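Local atomic coordinates of hypothetical conserved protein (Geobacillus kaustophilus, PDB entry 2QYH), a protein that is of unknown function but belongs to the haloacid dehalogenase-like hydrolases and is probably a magnesium-binding phosphatase. Residues R45-F50 against F62-G67; V87-E92 against R160-F165; K108-I113 against P135-N140; Q145-C150 against D172-V177. One frame throughout, in Å; residues are numbered along the deposited sequence.

Contact 1 (R45-F50 against F62-G67)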
loop_
_atom_site.group_PDB
_atom_site.type_symbol
_atom_site.label_atom_id
_atom_site.label_comp_id
_atom_site.label_asym_id
_atom_site.label_seq_id
_atom_site.Cartn_x
_atom_site.Cartn_y
_atom_site.Cartn_z
ATOM N N ARG D 45 4.704 -12.282 -3.953
ATOM C CA ARG D 45 4.388 -11.532 -2.742
ATOM C C ARG D 45 3.113 -11.971 -2.043
ATOM O O ARG D 45 2.275 -12.677 -2.610
ATOM C CB ARG D 45 4.257 -10.047 -3.060
ATOM C CG ARG D 45 5.463 -9.442 -3.705
ATOM C CD ARG D 45 5.237 -7.971 -3.918
ATOM N NE ARG D 45 6.358 -7.335 -4.599
ATOM C CZ ARG D 45 6.455 -6.027 -4.799
ATOM N NH1 ARG D 45 5.498 -5.208 -4.369
ATOM N NH2 ARG D 45 7.514 -5.539 -5.423
ATOM N N ALA D 46 2.982 -11.530 -0.797
ATOM C CA ALA D 46 1.807 -11.817 0.012
ATOM C C ALA D 46 0.763 -10.769 -0.363
ATOM O O ALA D 46 1.104 -9.643 -0.712
ATOM C CB ALA D 46 2.150 -11.694 1.482
ATOM N N PRO D 47 -0.521 -11.125 -0.304
ATOM C CA PRO D 47 -1.550 -10.143 -0.653
ATOM C C PRO D 47 -1.325 -8.762 -0.015
ATOM O O PRO D 47 -1.351 -7.740 -0.704
ATOM C CB PRO D 47 -2.829 -10.809 -0.168
ATOM C CG PRO D 47 -2.554 -12.267 -0.448
ATOM C CD PRO D 47 -1.114 -12.436 0.017
ATOM N N PHE D 48 -1.085 -8.735 1.294
ATOM C CA PHE D 48 -0.882 -7.479 2.003
ATOM C C PHE D 48 0.359 -6.703 1.591
ATOM O O PHE D 48 0.560 -5.576 2.037
ATOM C CB PHE D 48 -0.849 -7.705 3.523
ATOM C CG PHE D 48 0.310 -8.534 4.002
ATOM C CD1 PHE D 48 0.175 -9.907 4.192
ATOM C CD2 PHE D 48 1.544 -7.941 4.267
ATOM C CE1 PHE D 48 1.255 -10.680 4.640
ATOM C CE2 PHE D 48 2.631 -8.706 4.715
ATOM C CZ PHE D 48 2.484 -10.075 4.900
HETATM N N MSE D 49 1.191 -7.291 0.741
HETATM C CA MSE D 49 2.409 -6.620 0.301
HETATM C C MSE D 49 2.238 -5.829 -0.986
HETATM O O MSE D 49 3.202 -5.252 -1.492
HETATM C CB MSE D 49 3.540 -7.632 0.128
HETATM C CG MSE D 49 4.269 -7.972 1.414
HETATM SE SE MSE D 49 5.535 -9.420 1.194
HETATM C CE MSE D 49 6.771 -8.608 -0.060
ATOM N N PHE D 50 1.023 -5.809 -1.528
ATOM C CA PHE D 50 0.776 -5.055 -2.754
ATOM C C PHE D 50 -0.686 -4.646 -2.895
ATOM O O PHE D 50 -1.229 -4.550 -4.000
ATOM C CB PHE D 50 1.257 -5.839 -3.994
ATOM C CG PHE D 50 0.461 -7.082 -4.303
ATOM C CD1 PHE D 50 -0.490 -7.077 -5.324
ATOM C CD2 PHE D 50 0.710 -8.275 -3.621
ATOM C CE1 PHE D 50 -1.178 -8.242 -5.671
ATOM C CE2 PHE D 50 0.027 -9.452 -3.958
ATOM C CZ PHE D 50 -0.922 -9.433 -4.991
ATOM N N PHE D 62 -5.900 -11.846 -8.585
ATOM C CA PHE D 62 -4.466 -12.057 -8.571
ATOM C C PHE D 62 -4.021 -13.444 -8.144
ATOM O O PHE D 62 -4.787 -14.225 -7.583
ATOM C CB PHE D 62 -3.804 -11.031 -7.646
ATOM C CG PHE D 62 -4.370 -11.011 -6.237
ATOM C CD1 PHE D 62 -5.368 -10.102 -5.882
ATOM C CD2 PHE D 62 -3.905 -11.901 -5.268
ATOM C CE1 PHE D 62 -5.894 -10.076 -4.582
ATOM C CE2 PHE D 62 -4.427 -11.884 -3.962
ATOM C CZ PHE D 62 -5.424 -10.967 -3.620
ATOM N N VAL D 63 -2.761 -13.726 -8.445
ATOM C CA VAL D 63 -2.103 -14.962 -8.080
ATOM C C VAL D 63 -0.992 -14.462 -7.165
ATOM O O VAL D 63 -0.054 -13.806 -7.627
ATOM C CB VAL D 63 -1.441 -15.658 -9.289
ATOM C CG1 VAL D 63 -0.568 -16.821 -8.803
ATOM C CG2 VAL D 63 -2.493 -16.172 -10.251
ATOM N N SER D 64 -1.109 -14.737 -5.870
ATOM C CA SER D 64 -0.092 -14.308 -4.915
ATOM C C SER D 64 0.598 -15.524 -4.298
ATOM O O SER D 64 0.215 -16.660 -4.563
ATOM C CB SER D 64 -0.724 -13.457 -3.818
ATOM O OG SER D 64 -1.610 -14.220 -3.019
ATOM N N PHE D 65 1.620 -15.275 -3.484
ATOM C CA PHE D 65 2.376 -16.343 -2.827
ATOM C C PHE D 65 2.836 -17.414 -3.817
ATOM O O PHE D 65 2.684 -18.607 -3.560
ATOM C CB PHE D 65 1.530 -17.013 -1.732
ATOM C CG PHE D 65 1.390 -16.204 -0.465
ATOM C CD1 PHE D 65 2.514 -15.753 0.226
ATOM C CD2 PHE D 65 0.131 -15.957 0.077
ATOM C CE1 PHE D 65 2.389 -15.072 1.448
ATOM C CE2 PHE D 65 -0.003 -15.279 1.295
ATOM C CZ PHE D 65 1.131 -14.837 1.981
ATOM N N ASN D 66 3.395 -16.987 -4.946
ATOM C CA ASN D 66 3.871 -17.920 -5.969
ATOM C C ASN D 66 2.873 -19.028 -6.282
ATOM O O ASN D 66 3.257 -20.186 -6.427
ATOM C CB ASN D 66 5.192 -18.577 -5.556
ATOM C CG ASN D 66 6.306 -17.575 -5.350
ATOM O OD1 ASN D 66 6.481 -17.052 -4.253
ATOM N ND2 ASN D 66 7.059 -17.292 -6.409
ATOM N N GLY D 67 1.595 -18.668 -6.358
ATOM C CA GLY D 67 0.566 -19.631 -6.693
ATOM C C GLY D 67 -0.244 -20.260 -5.572
ATOM O O GLY D 67 -1.245 -20.913 -5.848
#

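Contact 2 (V87-E92 against R160-F165)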
loop_
_atom_site.group_PDB
_atom_site.type_symbol
_atom_site.label_atom_id
_atom_site.label_comp_id
_atom_site.label_asym_id
_atom_site.label_seq_id
_atom_site.Cartn_x
_atom_site.Cartn_y
_atom_site.Cartn_z
ATOM N N VAL D 87 5.540 -27.770 8.528
ATOM C CA VAL D 87 5.896 -26.428 8.978
ATOM C C VAL D 87 6.439 -26.531 10.406
ATOM O O VAL D 87 7.441 -25.900 10.745
ATOM C CB VAL D 87 4.674 -25.464 8.956
ATOM C CG1 VAL D 87 5.037 -24.144 9.609
ATOM C CG2 VAL D 87 4.233 -25.212 7.517
ATOM N N ARG D 88 5.781 -27.341 11.234
ATOM C CA ARG D 88 6.207 -27.531 12.618
ATOM C C ARG D 88 7.612 -28.132 12.708
ATOM O O ARG D 88 8.441 -27.657 13.483
ATOM C CB ARG D 88 5.223 -28.431 13.362
ATOM C CG ARG D 88 5.532 -28.554 14.838
ATOM C CD ARG D 88 4.562 -29.480 15.552
ATOM N NE ARG D 88 3.169 -29.109 15.319
ATOM C CZ ARG D 88 2.356 -29.756 14.488
ATOM N NH1 ARG D 88 2.801 -30.811 13.810
ATOM N NH2 ARG D 88 1.099 -29.349 14.331
ATOM N N ALA D 89 7.877 -29.172 11.919
ATOM C CA ALA D 89 9.191 -29.821 11.915
ATOM C C ALA D 89 10.293 -28.847 11.502
ATOM O O ALA D 89 11.331 -28.752 12.162
ATOM C CB ALA D 89 9.187 -31.029 10.966
ATOM N N LEU D 90 10.062 -28.132 10.403
ATOM C CA LEU D 90 11.025 -27.164 9.891
ATOM C C LEU D 90 11.344 -26.109 10.950
ATOM O O LEU D 90 12.496 -25.710 11.109
ATOM C CB LEU D 90 10.469 -26.477 8.641
ATOM C CG LEU D 90 11.470 -26.055 7.559
ATOM C CD1 LEU D 90 10.748 -25.247 6.498
ATOM C CD2 LEU D 90 12.598 -25.241 8.157
ATOM N N THR D 91 10.320 -25.662 11.670
ATOM C CA THR D 91 10.502 -24.647 12.701
ATOM C C THR D 91 11.363 -25.174 13.847
ATOM O O THR D 91 12.308 -24.511 14.291
ATOM C CB THR D 91 9.143 -24.178 13.276
ATOM O OG1 THR D 91 8.283 -23.774 12.205
ATOM C CG2 THR D 91 9.340 -22.993 14.213
ATOM N N GLU D 92 11.038 -26.372 14.323
ATOM C CA GLU D 92 11.790 -26.963 15.419
ATOM C C GLU D 92 13.228 -27.240 15.018
ATOM O O GLU D 92 14.156 -26.847 15.722
ATOM C CB GLU D 92 11.104 -28.238 15.905
ATOM C CG GLU D 92 9.923 -27.953 16.824
ATOM C CD GLU D 92 9.052 -29.170 17.068
ATOM O OE1 GLU D 92 9.604 -30.248 17.372
ATOM O OE2 GLU D 92 7.813 -29.043 16.965
ATOM N N ARG D 160 17.633 -30.640 1.907
ATOM C CA ARG D 160 17.708 -32.100 1.923
ATOM C C ARG D 160 16.666 -32.797 2.802
ATOM O O ARG D 160 16.074 -33.797 2.392
ATOM C CB ARG D 160 19.096 -32.528 2.396
ATOM C CG ARG D 160 19.710 -33.687 1.638
ATOM C CD ARG D 160 20.387 -33.201 0.368
ATOM N NE ARG D 160 19.437 -32.913 -0.701
ATOM C CZ ARG D 160 19.719 -32.171 -1.768
ATOM N NH1 ARG D 160 20.925 -31.632 -1.907
ATOM N NH2 ARG D 160 18.800 -31.981 -2.702
ATOM N N ASN D 161 16.446 -32.280 4.008
ATOM C CA ASN D 161 15.496 -32.899 4.927
ATOM C C ASN D 161 14.040 -32.566 4.668
ATOM O O ASN D 161 13.151 -33.196 5.241
ATOM C CB ASN D 161 15.824 -32.529 6.376
ATOM C CG ASN D 161 17.226 -32.942 6.783
ATOM O OD1 ASN D 161 17.729 -33.985 6.360
ATOM N ND2 ASN D 161 17.858 -32.129 7.623
ATOM N N TYR D 162 13.785 -31.582 3.812
ATOM C CA TYR D 162 12.409 -31.190 3.534
ATOM C C TYR D 162 12.109 -31.059 2.059
ATOM O O TYR D 162 11.929 -29.957 1.546
ATOM C CB TYR D 162 12.099 -29.878 4.245
ATOM C CG TYR D 162 12.152 -30.003 5.746
ATOM C CD1 TYR D 162 11.025 -30.385 6.474
ATOM C CD2 TYR D 162 13.342 -29.772 6.438
ATOM C CE1 TYR D 162 11.079 -30.530 7.854
ATOM C CE2 TYR D 162 13.411 -29.918 7.814
ATOM C CZ TYR D 162 12.277 -30.294 8.517
ATOM O OH TYR D 162 12.340 -30.415 9.885
ATOM N N PRO D 163 12.059 -32.193 1.350
ATOM C CA PRO D 163 11.771 -32.187 -0.085
ATOM C C PRO D 163 10.334 -31.764 -0.399
ATOM O O PRO D 163 9.986 -31.570 -1.562
ATOM C CB PRO D 163 12.070 -33.628 -0.501
ATOM C CG PRO D 163 11.751 -34.410 0.749
ATOM C CD PRO D 163 12.380 -33.554 1.817
ATOM N N GLU D 164 9.504 -31.630 0.635
ATOM C CA GLU D 164 8.119 -31.209 0.436
ATOM C C GLU D 164 8.028 -29.690 0.317
ATOM O O GLU D 164 6.970 -29.137 0.000
ATOM C CB GLU D 164 7.213 -31.707 1.569
ATOM C CG GLU D 164 7.872 -31.803 2.922
ATOM C CD GLU D 164 8.634 -33.101 3.091
ATOM O OE1 GLU D 164 7.995 -34.170 3.003
ATOM O OE2 GLU D 164 9.862 -33.051 3.312
ATOM N N PHE D 165 9.145 -29.021 0.581
ATOM C CA PHE D 165 9.213 -27.571 0.460
ATOM C C PHE D 165 10.262 -27.227 -0.592
ATOM O O PHE D 165 11.076 -28.071 -0.963
ATOM C CB PHE D 165 9.627 -26.915 1.778
ATOM C CG PHE D 165 8.612 -27.031 2.870
ATOM C CD1 PHE D 165 7.254 -26.906 2.597
ATOM C CD2 PHE D 165 9.016 -27.216 4.189
ATOM C CE1 PHE D 165 6.311 -26.963 3.623
ATOM C CE2 PHE D 165 8.085 -27.273 5.216
ATOM C CZ PHE D 165 6.726 -27.145 4.930
#

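Contact 3 (K108-I113 against P135-N140)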
loop_
_atom_site.group_PDB
_atom_site.type_symbol
_atom_site.label_atom_id
_atom_site.label_comp_id
_atom_site.label_asym_id
_atom_site.label_seq_id
_atom_site.Cartn_x
_atom_site.Cartn_y
_atom_site.Cartn_z
ATOM N N LYS D 108 -1.560 -11.182 7.435
ATOM C CA LYS D 108 -0.379 -10.738 8.144
ATOM C C LYS D 108 0.838 -11.644 8.082
ATOM O O LYS D 108 0.874 -12.653 7.378
ATOM C CB LYS D 108 -0.734 -10.472 9.612
ATOM C CG LYS D 108 -1.144 -11.721 10.372
ATOM C CD LYS D 108 -1.507 -11.409 11.806
ATOM C CE LYS D 108 -2.906 -10.842 11.919
ATOM N NZ LYS D 108 -3.916 -11.874 11.584
HETATM N N MSE D 109 1.821 -11.272 8.886
HETATM C CA MSE D 109 3.094 -11.947 8.939
HETATM C C MSE D 109 3.565 -12.050 10.401
HETATM O O MSE D 109 3.352 -11.128 11.193
HETATM C CB MSE D 109 4.046 -11.101 8.118
HETATM C CG MSE D 109 5.292 -11.742 7.658
HETATM SE SE MSE D 109 6.190 -10.402 6.630
HETATM C CE MSE D 109 6.444 -11.403 5.017
ATOM N N ARG D 110 4.202 -13.167 10.748
ATOM C CA ARG D 110 4.701 -13.380 12.108
ATOM C C ARG D 110 6.082 -14.034 12.145
ATOM O O ARG D 110 6.392 -14.919 11.345
ATOM C CB ARG D 110 3.714 -14.233 12.911
ATOM C CG ARG D 110 2.404 -13.539 13.224
ATOM C CD ARG D 110 2.632 -12.339 14.129
ATOM N NE ARG D 110 1.393 -11.635 14.459
ATOM C CZ ARG D 110 0.944 -10.556 13.824
ATOM N NH1 ARG D 110 1.631 -10.040 12.809
ATOM N NH2 ARG D 110 -0.190 -9.983 14.213
ATOM N N ALA D 111 6.906 -13.588 13.090
ATOM C CA ALA D 111 8.257 -14.113 13.259
ATOM C C ALA D 111 8.328 -15.078 14.442
ATOM O O ALA D 111 7.656 -14.877 15.459
ATOM C CB ALA D 111 9.231 -12.969 13.467
ATOM N N SER D 112 9.142 -16.123 14.300
ATOM C CA SER D 112 9.303 -17.127 15.352
ATOM C C SER D 112 10.201 -16.642 16.494
ATOM O O SER D 112 10.068 -17.099 17.625
ATOM C CB SER D 112 9.867 -18.426 14.760
ATOM O OG SER D 112 11.123 -18.220 14.132
ATOM N N ILE D 113 11.104 -15.713 16.190
ATOM C CA ILE D 113 12.027 -15.152 17.178
ATOM C C ILE D 113 11.966 -13.621 17.139
ATOM O O ILE D 113 11.918 -13.028 16.059
ATOM C CB ILE D 113 13.486 -15.585 16.885
ATOM C CG1 ILE D 113 13.588 -17.111 16.865
ATOM C CG2 ILE D 113 14.423 -15.006 17.931
ATOM C CD1 ILE D 113 14.969 -17.641 16.518
ATOM N N PRO D 135 5.793 -17.480 17.817
ATOM C CA PRO D 135 6.363 -18.786 17.474
ATOM C C PRO D 135 5.385 -19.893 17.088
ATOM O O PRO D 135 5.786 -20.893 16.490
ATOM C CB PRO D 135 7.164 -19.142 18.724
ATOM C CG PRO D 135 7.578 -17.810 19.247
ATOM C CD PRO D 135 6.292 -17.037 19.129
ATOM N N LEU D 136 4.111 -19.728 17.416
ATOM C CA LEU D 136 3.137 -20.764 17.101
ATOM C C LEU D 136 1.992 -20.303 16.213
ATOM O O LEU D 136 0.920 -20.906 16.228
ATOM C CB LEU D 136 2.566 -21.344 18.397
ATOM C CG LEU D 136 3.586 -21.943 19.374
ATOM C CD1 LEU D 136 2.874 -22.393 20.636
ATOM C CD2 LEU D 136 4.313 -23.111 18.713
ATOM N N TYR D 137 2.222 -19.253 15.429
ATOM C CA TYR D 137 1.188 -18.712 14.553
ATOM C C TYR D 137 0.670 -19.723 13.531
ATOM O O TYR D 137 -0.522 -19.754 13.223
ATOM C CB TYR D 137 1.717 -17.467 13.836
ATOM C CG TYR D 137 0.659 -16.712 13.067
ATOM C CD1 TYR D 137 0.534 -16.855 11.687
ATOM C CD2 TYR D 137 -0.236 -15.876 13.725
ATOM C CE1 TYR D 137 -0.459 -16.180 10.980
ATOM C CE2 TYR D 137 -1.233 -15.197 13.032
ATOM C CZ TYR D 137 -1.343 -15.352 11.658
ATOM O OH TYR D 137 -2.338 -14.688 10.971
ATOM N N TYR D 138 1.569 -20.558 13.024
ATOM C CA TYR D 138 1.216 -21.567 12.030
ATOM C C TYR D 138 0.334 -22.685 12.579
ATOM O O TYR D 138 -0.353 -23.375 11.822
ATOM C CB TYR D 138 2.484 -22.190 11.440
ATOM C CG TYR D 138 3.283 -22.997 12.437
ATOM C CD1 TYR D 138 4.147 -22.374 13.338
ATOM C CD2 TYR D 138 3.156 -24.385 12.499
ATOM C CE1 TYR D 138 4.865 -23.114 14.280
ATOM C CE2 TYR D 138 3.867 -25.135 13.439
ATOM C CZ TYR D 138 4.721 -24.494 14.325
ATOM O OH TYR D 138 5.428 -25.229 15.250
ATOM N N GLU D 139 0.357 -22.867 13.893
ATOM C CA GLU D 139 -0.422 -23.920 14.534
ATOM C C GLU D 139 -1.940 -23.736 14.460
ATOM O O GLU D 139 -2.688 -24.712 14.457
ATOM C CB GLU D 139 0.015 -24.059 15.997
ATOM C CG GLU D 139 1.472 -24.487 16.169
ATOM C CD GLU D 139 1.675 -25.988 16.021
ATOM O OE1 GLU D 139 0.957 -26.615 15.211
ATOM O OE2 GLU D 139 2.562 -26.541 16.709
ATOM N N ASN D 140 -2.397 -22.494 14.383
ATOM C CA ASN D 140 -3.832 -22.225 14.340
ATOM C C ASN D 140 -4.283 -21.396 13.136
ATOM O O ASN D 140 -5.457 -21.046 13.011
ATOM C CB ASN D 140 -4.238 -21.534 15.637
ATOM C CG ASN D 140 -3.107 -20.716 16.231
ATOM O OD1 ASN D 140 -2.592 -19.793 15.595
ATOM N ND2 ASN D 140 -2.704 -21.057 17.451
#

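Contact 4 (Q145-C150 against D172-V177)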
loop_
_atom_site.group_PDB
_atom_site.type_symbol
_atom_site.label_atom_id
_atom_site.label_comp_id
_atom_site.label_asym_id
_atom_site.label_seq_id
_atom_site.Cartn_x
_atom_site.Cartn_y
_atom_site.Cartn_z
ATOM N N GLN D 145 3.102 -19.413 2.875
ATOM C CA GLN D 145 4.505 -19.288 2.540
ATOM C C GLN D 145 5.222 -18.871 3.810
ATOM O O GLN D 145 4.619 -18.276 4.706
ATOM C CB GLN D 145 4.667 -18.229 1.447
ATOM C CG GLN D 145 6.049 -18.103 0.863
ATOM C CD GLN D 145 6.058 -17.235 -0.383
ATOM O OE1 GLN D 145 5.387 -17.547 -1.373
ATOM N NE2 GLN D 145 6.820 -16.140 -0.344
ATOM N N ALA D 146 6.503 -19.200 3.902
ATOM C CA ALA D 146 7.265 -18.845 5.085
ATOM C C ALA D 146 8.636 -18.357 4.678
ATOM O O ALA D 146 9.022 -18.451 3.509
ATOM C CB ALA D 146 7.382 -20.048 6.022
ATOM N N LEU D 147 9.362 -17.825 5.654
ATOM C CA LEU D 147 10.700 -17.314 5.426
ATOM C C LEU D 147 11.655 -17.961 6.411
ATOM O O LEU D 147 11.389 -17.998 7.615
ATOM C CB LEU D 147 10.720 -15.799 5.610
ATOM C CG LEU D 147 9.987 -14.955 4.568
ATOM C CD1 LEU D 147 9.827 -13.541 5.086
ATOM C CD2 LEU D 147 10.760 -14.963 3.252
ATOM N N LEU D 148 12.757 -18.491 5.889
ATOM C CA LEU D 148 13.773 -19.118 6.722
ATOM C C LEU D 148 14.964 -18.187 6.714
ATOM O O LEU D 148 15.425 -17.772 5.648
ATOM C CB LEU D 148 14.190 -20.473 6.150
ATOM C CG LEU D 148 15.326 -21.186 6.894
ATOM C CD1 LEU D 148 14.881 -21.537 8.305
ATOM C CD2 LEU D 148 15.712 -22.439 6.142
ATOM N N PHE D 149 15.461 -17.847 7.895
ATOM C CA PHE D 149 16.597 -16.952 7.962
ATOM C C PHE D 149 17.892 -17.669 8.301
ATOM O O PHE D 149 18.143 -18.042 9.449
ATOM C CB PHE D 149 16.315 -15.828 8.951
ATOM C CG PHE D 149 15.126 -14.996 8.575
ATOM C CD1 PHE D 149 13.840 -15.427 8.874
ATOM C CD2 PHE D 149 15.290 -13.807 7.868
ATOM C CE1 PHE D 149 12.731 -14.690 8.474
ATOM C CE2 PHE D 149 14.191 -13.064 7.464
ATOM C CZ PHE D 149 12.907 -13.506 7.766
ATOM N N CYS D 150 18.700 -17.866 7.262
ATOM C CA CYS D 150 19.989 -18.521 7.363
ATOM C C CYS D 150 20.721 -18.189 6.072
ATOM O O CYS D 150 20.099 -17.772 5.088
ATOM C CB CYS D 150 19.824 -20.039 7.484
ATOM S SG CYS D 150 19.471 -20.876 5.923
ATOM N N ASP D 172 20.830 -12.455 1.343
ATOM C CA ASP D 172 21.978 -13.115 1.960
ATOM C C ASP D 172 21.600 -13.914 3.187
ATOM O O ASP D 172 22.186 -14.960 3.455
ATOM C CB ASP D 172 23.037 -12.096 2.373
ATOM C CG ASP D 172 23.914 -11.681 1.220
ATOM O OD1 ASP D 172 24.759 -10.785 1.398
ATOM O OD2 ASP D 172 23.753 -12.265 0.130
ATOM N N VAL D 173 20.624 -13.428 3.941
ATOM C CA VAL D 173 20.238 -14.126 5.157
ATOM C C VAL D 173 18.789 -14.587 5.233
ATOM O O VAL D 173 18.279 -14.853 6.324
ATOM C CB VAL D 173 20.542 -13.257 6.402
ATOM C CG1 VAL D 173 22.034 -12.966 6.483
ATOM C CG2 VAL D 173 19.758 -11.964 6.336
ATOM N N SER D 174 18.126 -14.693 4.087
ATOM C CA SER D 174 16.735 -15.131 4.078
ATOM C C SER D 174 16.352 -15.801 2.765
ATOM O O SER D 174 16.711 -15.332 1.685
ATOM C CB SER D 174 15.805 -13.940 4.327
ATOM O OG SER D 174 14.457 -14.355 4.464
ATOM N N THR D 175 15.611 -16.898 2.865
ATOM C CA THR D 175 15.171 -17.625 1.682
ATOM C C THR D 175 13.686 -17.958 1.818
ATOM O O THR D 175 13.200 -18.183 2.928
ATOM C CB THR D 175 15.972 -18.929 1.511
ATOM O OG1 THR D 175 15.555 -19.591 0.312
ATOM C CG2 THR D 175 15.747 -19.853 2.705
ATOM N N ASP D 176 12.970 -17.984 0.696
ATOM C CA ASP D 176 11.537 -18.290 0.710
ATOM C C ASP D 176 11.273 -19.770 0.857
ATOM O O ASP D 176 12.030 -20.602 0.362
ATOM C CB ASP D 176 10.847 -17.832 -0.579
ATOM C CG ASP D 176 10.771 -16.337 -0.701
ATOM O OD1 ASP D 176 10.360 -15.677 0.277
ATOM O OD2 ASP D 176 11.114 -15.824 -1.785
ATOM N N VAL D 177 10.175 -20.089 1.525
ATOM C CA VAL D 177 9.779 -21.471 1.727
ATOM C C VAL D 177 8.412 -21.684 1.071
ATOM O O VAL D 177 7.389 -21.235 1.589
ATOM C CB VAL D 177 9.691 -21.803 3.237
ATOM C CG1 VAL D 177 9.311 -23.267 3.433
ATOM C CG2 VAL D 177 11.013 -21.500 3.910
#

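Contact 1 (R45-F50 against F62-G67)
The carbonyl oxygen R45 O accepts the backbone N-H of F65, with F65 N 2.8 Å from R45 O and an N-H...O angle of 167°. The same oxygen sits over one face of the F65 ring, and A46 CA follows it there as a CH-pi donor, 3.8 Å from the centroid of the F65 ring. A46 CB reaches F65 CZ, while P47 CD approaches F65 CE2. Torsion explains the placing: F65 CG stands beside its own backbone N (chi1 -76°), which sets one ring face against A46 CA. In the fold, residues 45-50 form the loop that leaves strand 38-42 and leads into helix 51-57, and strand 62-64 is the neighbour of 38-42 in the mixed, Rossmann-like core sheet of the haloacid dehalogenase family. The R45 side chain starts away from F62-G67; its NH2 forms a salt bridge with D11 OD2, part of a DxDx(T/V) pattern consistent with the catalytic motif of these enzymes. At the far end of the contact the F50 ring turns its edge to the face of F62, a T-shaped pair with centroids 5.4 Å apart and planes at 80°. P47 CG lies 4.0 Å from F62 CE2 and also meets S64 OG, which is hydrogen-bonded to Y69 O on the next strand.

Contact 2 (V87-E92 against R160-F165)
L90, on helix 84-96, packs against Y162 and F165, which bracket a type I beta turn between helix 156-161 and strand 165-171; the helix here lies against the antiparallel sheet of what is probably the cap domain, as in Cof-type relatives. Starting at the main chain, L90 CB rests over one face of the Y162 ring, 4.2 Å from Y162 CE1. One bond further, L90 CG stands almost exactly above the middle of that ring, 4.2 Å from the centroid of Y162 and 4° off the normal, a CH-pi contact. Beyond it the CD1 branch leaves Y162 and touches the second aromatic, with L90 CD1 3.5 Å from F165 CD2, and also reaches V177 of the sheet. A89 works on Y162 from another direction: its CB is in the plane of the ring, at the edge, 3.7 Å from Y162 CE1. Y162 CG lies anti to the carbonyl carbon (chi1 -64°), and the ring thereby runs out toward the helix, where Y162 OH hydrogen-bonds to E93 one turn on. Past L90, V87 crosses F165 at about a right angle, V87 CG2 lying 4.1 Å from F165 CZ, and V87 N approaches the edge of the F165 ring in its plane.

Contact 3 (K108-I113 against P135-N140)
Two first torsions bring R110 and Y137 together: chi1 of Y137 (-171°) puts CG opposite the backbone N, beside the carbonyl carbon, which projects the ring toward the strand, and chi1 of R110 (-69°) sets its CG over that ring. The strand is 109-111, an outermost strand of the five-stranded antiparallel sheet, and the short, weakly bonded helix 137-140 packs beside it in the probable cap domain. R110 CG sits over one face of the phenol, displaced toward the rim, 3.8 Å from the centroid of the Y137 ring in a CH-pi contact. A bend at chi2 (-64°) turns the rest of R110 back along its own strand, where NH1 donates to M109 O at 2.6 Å. K108 comes in at the hydroxyl end, with K108 CG 3.3 Å from Y137 OH. Its chain then bends at chi3 and chi4 to bring K108 NZ within 3.3 Å of Y137 OH as a hydrogen-bond donor. The same hydroxyl is hydrogen-bonded to D105 OD2 and K141 NZ, so two lysine ammonium groups and a carboxylate grip this oxygen and hold the hydroxyl end in place. At the opposite end of the strand, the P135 ring packs against the main-chain S112 O, while S112 OG is hydrogen-bonded to L101 N.

Contact 4 (Q145-C150 against D172-V177)
A146 and V177 form an antiparallel hydrogen-bonded pair in which each residue uses both its N-H and its carbonyl. A146 N reaches V177 O at 3.2 Å, and V177 N reaches A146 O at 2.8 Å. Two residues along, L148 and T175 repeat the exchange: L148 N to T175 O is 3.0 Å, nearly straight at 174°, and T175 N to L148 O is 2.9 Å. L148 O also receives a CA-H...O contact from S174 CA at 3.3 Å. Between these pairs L147 and D176 form a non-hydrogen-bonded pair, and their main chains bond outward instead, L147 to V102 and D176 to V168. D176 and L147 lie side by side on one face of the sheet, with L147 CD2 beside D176 OD1, while D176 OD2 is hydrogen-bonded to a bound glycerol, probably from the crystallisation liquor. The other face carries A146, L148, T175 and V177, with A146 CB 4.0 Å from V177 CB. Past the L148-T175 pair, S174 OG stands over one face of the F149 ring, and C150 O accepts from R169 NH1. Segments 145-148 and 174-177 run antiparallel at 155°; their strands are inner members of a twisted five-stranded antiparallel sheet, consistent with the alpha/beta cap of Cof-type haloacid dehalogenase-like phosphatases.

How the contacts relate
Contact 1 belongs to the core sheet and, through R45, adjoins the presumed active site at D11; contacts 2, 3 and 4 build the probable cap. Among these contacts, core and cap meet at F65 CD1, 3.5 Å from Q145 CB of contact 4, and at F48 CE1, 3.4 Å from K108 O of contact 3. Contact 4 links the two outer contacts through its strands, V177 CG1 lying 3.9 Å from F165 CG of contact 2 and L147 CD1 4.0 Å from CE of selenomethionine M109 of contact 3. A salt bridge, R88 NH2 to E139 OE1 at 2.9 Å, joins contacts 2 and 3. Contacts 1 and 2 do not touch, their centres being about 22 Å apart.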